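Local coordinates for DNA topoisomerase 2-associated protein PAT1 (Saccharomyces cerevisiae, PDB 5LMG) that activates mRNA decapping and represses translation, its C-terminal domain directly binding the decapping enzyme Dcp2 and the 5'-3' exonuclease Xrn1, at residues M99-D103 with K156-F160; I106-P110 with L159-I164. The protein carries 2 engineered substitutions. All coordinates share one frame; numbering follows the deposited sequence.

Contact 1: residues M99-D103 with K156-F160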
loop_
_atom_site.group_PDB
_atom_site.type_symbol
_atom_site.label_atom_id
_atom_site.label_comp_id
_atom_site.label_asym_id
_atom_site.label_seq_id
_atom_site.Cartn_x
_atom_site.Cartn_y
_atom_site.Cartn_z
ATOM N N MET A 99 6.199 13.936 -13.420
ATOM C CA MET A 99 5.634 15.052 -12.642
ATOM C C MET A 99 5.339 14.613 -11.198
ATOM O O MET A 99 5.441 15.421 -10.270
ATOM C CB MET A 99 4.372 15.629 -13.316
ATOM C CG MET A 99 4.692 16.578 -14.465
ATOM S SD MET A 99 3.322 17.658 -14.999
ATOM C CE MET A 99 2.402 16.533 -16.013
ATOM N N LEU A 100 5.039 13.315 -11.026
ATOM C CA LEU A 100 4.748 12.659 -9.756
ATOM C C LEU A 100 6.010 12.442 -8.893
ATOM O O LEU A 100 5.884 12.050 -7.738
ATOM C CB LEU A 100 3.997 11.337 -10.010
ATOM C CG LEU A 100 2.465 11.340 -9.874
ATOM C CD1 LEU A 100 1.812 12.260 -10.873
ATOM C CD2 LEU A 100 1.904 9.946 -10.097
ATOM N N SER A 101 7.219 12.697 -9.451
ATOM C CA SER A 101 8.504 12.637 -8.731
ATOM C C SER A 101 8.667 13.876 -7.854
ATOM O O SER A 101 9.517 13.870 -6.974
ATOM C CB SER A 101 9.682 12.607 -9.702
ATOM O OG SER A 101 9.785 11.377 -10.391
ATOM N N PHE A 102 7.897 14.950 -8.124
ATOM C CA PHE A 102 7.977 16.219 -7.395
ATOM C C PHE A 102 6.776 16.424 -6.478
ATOM O O PHE A 102 5.649 16.101 -6.870
ATOM C CB PHE A 102 8.108 17.390 -8.380
ATOM C CG PHE A 102 9.358 17.339 -9.231
ATOM C CD1 PHE A 102 10.557 17.872 -8.770
ATOM C CD2 PHE A 102 9.341 16.737 -10.487
ATOM C CE1 PHE A 102 11.717 17.804 -9.548
ATOM C CE2 PHE A 102 10.505 16.663 -11.262
ATOM C CZ PHE A 102 11.683 17.200 -10.789
ATOM N N ASP A 103 7.011 16.966 -5.260
ATOM C CA ASP A 103 5.942 17.238 -4.276
ATOM C C ASP A 103 4.853 18.130 -4.848
ATOM O O ASP A 103 3.672 17.887 -4.587
ATOM C CB ASP A 103 6.492 17.864 -2.991
ATOM C CG ASP A 103 7.588 17.057 -2.352
ATOM O OD1 ASP A 103 7.340 15.869 -2.022
ATOM O OD2 ASP A 103 8.699 17.596 -2.202
ATOM N N LYS A 156 8.577 12.220 1.363
ATOM C CA LYS A 156 7.993 12.147 0.019
ATOM C C LYS A 156 7.056 10.936 -0.115
ATOM O O LYS A 156 5.967 11.066 -0.689
ATOM C CB LYS A 156 9.079 12.101 -1.053
ATOM C CG LYS A 156 9.746 13.451 -1.299
ATOM C CD LYS A 156 10.821 13.403 -2.390
ATOM C CE LYS A 156 10.276 13.238 -3.798
ATOM N NZ LYS A 156 9.474 14.414 -4.234
ATOM N N VAL A 157 7.461 9.786 0.473
ATOM C CA VAL A 157 6.701 8.530 0.474
ATOM C C VAL A 157 5.389 8.733 1.250
ATOM O O VAL A 157 4.329 8.396 0.724
ATOM C CB VAL A 157 7.546 7.318 0.981
ATOM C CG1 VAL A 157 6.691 6.052 1.131
ATOM C CG2 VAL A 157 8.733 7.042 0.049
ATOM N N ASP A 158 5.459 9.336 2.462
ATOM C CA ASP A 158 4.290 9.627 3.304
ATOM C C ASP A 158 3.304 10.589 2.589
ATOM O O ASP A 158 2.088 10.395 2.694
ATOM C CB ASP A 158 4.715 10.205 4.671
ATOM C CG ASP A 158 5.652 9.339 5.508
ATOM O OD1 ASP A 158 5.731 8.111 5.249
ATOM O OD2 ASP A 158 6.285 9.880 6.439
ATOM N N LEU A 159 3.838 11.594 1.846
ATOM C CA LEU A 159 3.029 12.543 1.068
ATOM C C LEU A 159 2.253 11.820 -0.043
ATOM O O LEU A 159 1.041 11.999 -0.143
ATOM C CB LEU A 159 3.869 13.699 0.476
ATOM C CG LEU A 159 3.069 14.766 -0.309
ATOM C CD1 LEU A 159 2.285 15.681 0.627
ATOM C CD2 LEU A 159 3.976 15.576 -1.227
ATOM N N PHE A 160 2.961 11.027 -0.882
ATOM C CA PHE A 160 2.373 10.248 -1.967
ATOM C C PHE A 160 1.288 9.323 -1.415
ATOM O O PHE A 160 0.198 9.271 -1.977
ATOM C CB PHE A 160 3.449 9.433 -2.696
ATOM C CG PHE A 160 2.992 8.874 -4.021
ATOM C CD1 PHE A 160 2.219 7.719 -4.079
ATOM C CD2 PHE A 160 3.340 9.496 -5.214
ATOM C CE1 PHE A 160 1.805 7.194 -5.309
ATOM C CE2 PHE A 160 2.920 8.975 -6.443
ATOM C CZ PHE A 160 2.156 7.827 -6.478
HETATM O O HOH W 1 10.131 17.143 -4.477
#
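The ammonium group of Lys156 is gripped from three directions. Its NZ donates to the backbone O of Ser101 at 2.8 Å, and the donor lies 35° out of that carbonyl's plane, with a C=O...N angle of 134°. A water at 2.8 Å accepts a second bond from Lys156 NZ. The third partner is Asp103, whose OD1 lies 3.4 Å from Lys156 NZ in a weakly hydrogen-bonded salt bridge. The same water donates to Asp103 OD2 and accepts from Asp103 N, so the carboxylate meets the lysine both directly and through solvent. Bends at chi3 and chi4 turn the end of the lysine chain so that NZ comes to Ser101 O; earlier along the chain CG passes Asp103 OD1. Leu159 CD2 lies against the Asp103 side chain, 3.5 Å from its OD1.

Deeper in, Leu100 points a methyl at the rim of the Phe160 ring: CD2 lies near the ring plane, 3.9 Å from CE2, and the two side chains cross at about a right angle. Ile137 of helix 136-141 touches both Lys156 and Phe160. Met99 to Phe102 form a type I beta turn, and Phe102 takes the N-cap position of helix 103-114. The lysine bonds the turn joining helices 95-99 and 103-114 to the side of helix 151-174, a joint between neighbouring helices of the all-alpha Pat1 C-terminal domain, whose family belongs to the TPR clan.

Contact 2: residues I106-P110 with L159-I164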
loop_
_atom_site.group_PDB
_atom_site.type_symbol
_atom_site.label_atom_id
_atom_site.label_comp_id
_atom_site.label_asym_id
_atom_site.label_seq_id
_atom_site.Cartn_x
_atom_site.Cartn_y
_atom_site.Cartn_z
ATOM N N ILE A 106 2.511 16.067 -6.981
ATOM C CA ILE A 106 1.669 15.283 -6.063
ATOM C C ILE A 106 0.561 16.142 -5.408
ATOM O O ILE A 106 -0.610 15.749 -5.420
ATOM C CB ILE A 106 2.545 14.530 -4.997
ATOM C CG1 ILE A 106 3.476 13.483 -5.668
ATOM C CG2 ILE A 106 1.670 13.867 -3.884
ATOM C CD1 ILE A 106 4.638 13.009 -4.779
ATOM N N LYS A 107 0.932 17.320 -4.867
ATOM C CA LYS A 107 0.012 18.189 -4.133
ATOM C C LYS A 107 -1.159 18.764 -4.973
ATOM O O LYS A 107 -2.224 18.977 -4.406
ATOM C CB LYS A 107 0.773 19.288 -3.386
ATOM C CG LYS A 107 1.351 18.756 -2.067
ATOM C CD LYS A 107 2.700 19.366 -1.730
ATOM C CE LYS A 107 2.601 20.321 -0.572
ATOM N NZ LYS A 107 3.893 21.008 -0.304
ATOM N N ILE A 108 -0.997 18.936 -6.300
ATOM C CA ILE A 108 -2.061 19.465 -7.176
ATOM C C ILE A 108 -3.088 18.380 -7.617
ATOM O O ILE A 108 -4.160 18.732 -8.119
ATOM C CB ILE A 108 -1.456 20.239 -8.390
ATOM C CG1 ILE A 108 -2.490 21.141 -9.117
ATOM C CG2 ILE A 108 -0.732 19.331 -9.377
ATOM C CD1 ILE A 108 -2.443 22.554 -8.736
ATOM N N MET A 109 -2.757 17.077 -7.431
ATOM C CA MET A 109 -3.581 15.937 -7.852
ATOM C C MET A 109 -5.050 15.975 -7.368
ATOM O O MET A 109 -5.908 15.777 -8.227
ATOM C CB MET A 109 -2.921 14.603 -7.491
ATOM C CG MET A 109 -3.081 13.546 -8.570
ATOM S SD MET A 109 -2.664 14.092 -10.249
ATOM C CE MET A 109 -0.976 14.413 -10.082
ATOM N N PRO A 110 -5.407 16.260 -6.078
ATOM C CA PRO A 110 -6.844 16.312 -5.722
ATOM C C PRO A 110 -7.613 17.412 -6.465
ATOM O O PRO A 110 -8.757 17.190 -6.868
ATOM C CB PRO A 110 -6.848 16.515 -4.198
ATOM C CG PRO A 110 -5.465 16.188 -3.743
ATOM C CD PRO A 110 -4.559 16.517 -4.890
ATOM N N LEU A 159 3.838 11.594 1.846
ATOM C CA LEU A 159 3.029 12.543 1.068
ATOM C C LEU A 159 2.253 11.820 -0.043
ATOM O O LEU A 159 1.041 11.999 -0.143
ATOM C CB LEU A 159 3.869 13.699 0.476
ATOM C CG LEU A 159 3.069 14.766 -0.309
ATOM C CD1 LEU A 159 2.285 15.681 0.627
ATOM C CD2 LEU A 159 3.976 15.576 -1.227
ATOM N N PHE A 160 2.961 11.027 -0.882
ATOM C CA PHE A 160 2.373 10.248 -1.967
ATOM C C PHE A 160 1.288 9.323 -1.415
ATOM O O PHE A 160 0.198 9.271 -1.977
ATOM C CB PHE A 160 3.449 9.433 -2.696
ATOM C CG PHE A 160 2.992 8.874 -4.021
ATOM C CD1 PHE A 160 2.219 7.719 -4.079
ATOM C CD2 PHE A 160 3.340 9.496 -5.214
ATOM C CE1 PHE A 160 1.805 7.194 -5.309
ATOM C CE2 PHE A 160 2.920 8.975 -6.443
ATOM C CZ PHE A 160 2.156 7.827 -6.478
ATOM N N GLN A 161 1.567 8.658 -0.279
ATOM C CA GLN A 161 0.645 7.764 0.417
ATOM C C GLN A 161 -0.657 8.478 0.819
ATOM O O GLN A 161 -1.742 7.993 0.496
ATOM C CB GLN A 161 1.346 7.131 1.639
ATOM C CG GLN A 161 0.452 6.311 2.594
ATOM C CD GLN A 161 0.086 4.933 2.078
ATOM O OE1 GLN A 161 0.890 4.232 1.450
ATOM N NE2 GLN A 161 -1.138 4.499 2.371
ATOM N N MET A 162 -0.536 9.634 1.494
ATOM C CA MET A 162 -1.640 10.442 2.004
ATOM C C MET A 162 -2.540 11.023 0.891
ATOM O O MET A 162 -3.764 10.959 1.006
ATOM C CB MET A 162 -1.084 11.557 2.912
ATOM C CG MET A 162 -2.140 12.387 3.589
ATOM S SD MET A 162 -1.471 13.900 4.317
ATOM C CE MET A 162 -1.296 14.922 2.876
ATOM N N ILE A 163 -1.939 11.594 -0.163
ATOM C CA ILE A 163 -2.679 12.250 -1.238
ATOM C C ILE A 163 -3.145 11.280 -2.331
ATOM O O ILE A 163 -4.353 11.161 -2.539
ATOM C CB ILE A 163 -1.874 13.455 -1.803
ATOM C CG1 ILE A 163 -1.813 14.594 -0.754
ATOM C CG2 ILE A 163 -2.446 13.942 -3.156
ATOM C CD1 ILE A 163 -0.913 15.811 -1.093
ATOM N N ILE A 164 -2.198 10.621 -3.039
ATOM C CA ILE A 164 -2.477 9.749 -4.178
ATOM C C ILE A 164 -3.372 8.539 -3.836
ATOM O O ILE A 164 -4.363 8.306 -4.545
ATOM C CB ILE A 164 -1.172 9.315 -4.908
ATOM C CG1 ILE A 164 -0.231 10.531 -5.218
ATOM C CG2 ILE A 164 -1.451 8.469 -6.157
ATOM C CD1 ILE A 164 -0.792 11.732 -6.095
#
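Ile106 holds CG1 beside its backbone N (chi1 -64°) and extends it through chi2 (163°), which sends CD1 to the Phe160 ring while CG2 turns to the aliphatic side chains of helix 151-174. CD1 arrives at the ring's edge, near its plane, 3.8 Å from Phe160 CD2. On the other branch, CG2 stands 3.9 Å from both Leu159 CD2 and Ile164 CD1, with Ile163 CB slightly farther off. Ile164 also lays its own CG1 over the centre of one face of the Phe160 ring, 3.5 Å above the plane, so the ring is met on a face from within its helix and at the edge from across.

Leu159, Phe160, Ile163 and Ile164 together form the hole for the Ile106 knob, a knobs-into-holes fit between two helical segments that run nearly parallel, at 10°, with axes 9.2 Å apart. This side-by-side packing is in keeping with an all-helical domain of the TPR clan.

Beyond the knob, Ile163 points at the partner helix: its CG2 comes within 3.4 Å of Ile106 O and also meets the Pro110 ring, whose CD is 3.8 Å away. Helix 103-114 is kinked at Pro110, whose nitrogen carries no hydrogen to donate to the turn before it. Met109, bent at chi2 and chi3, presents CG to Ile164 CD1 at 3.8 Å. Toward the exposed margin, the aliphatic part of Lys107 covers Leu159 and Ile163, CG meeting Ile163 CD1.

From the N terminus, the chain leaves helix 95-99 through the turn of contact 1, enters helix 103-114, and later returns along helix 151-174. Both contacts end on that last helix. Contact 1 closes a span of 52 intervening residues and contact 2 one of 48, both largely helical and including helices 118-130 and 136-141. Because 106-110 follows 99-103 and 159-164 overlaps and extends beyond 156-160, the two loops cross rather than nest, sharing Leu159 and Phe160. Their centres are about 7 Å apart, and Leu100 packs directly on Ile106 and Met109. Together they join the loop and helix 103-114 to one side of helix 151-174.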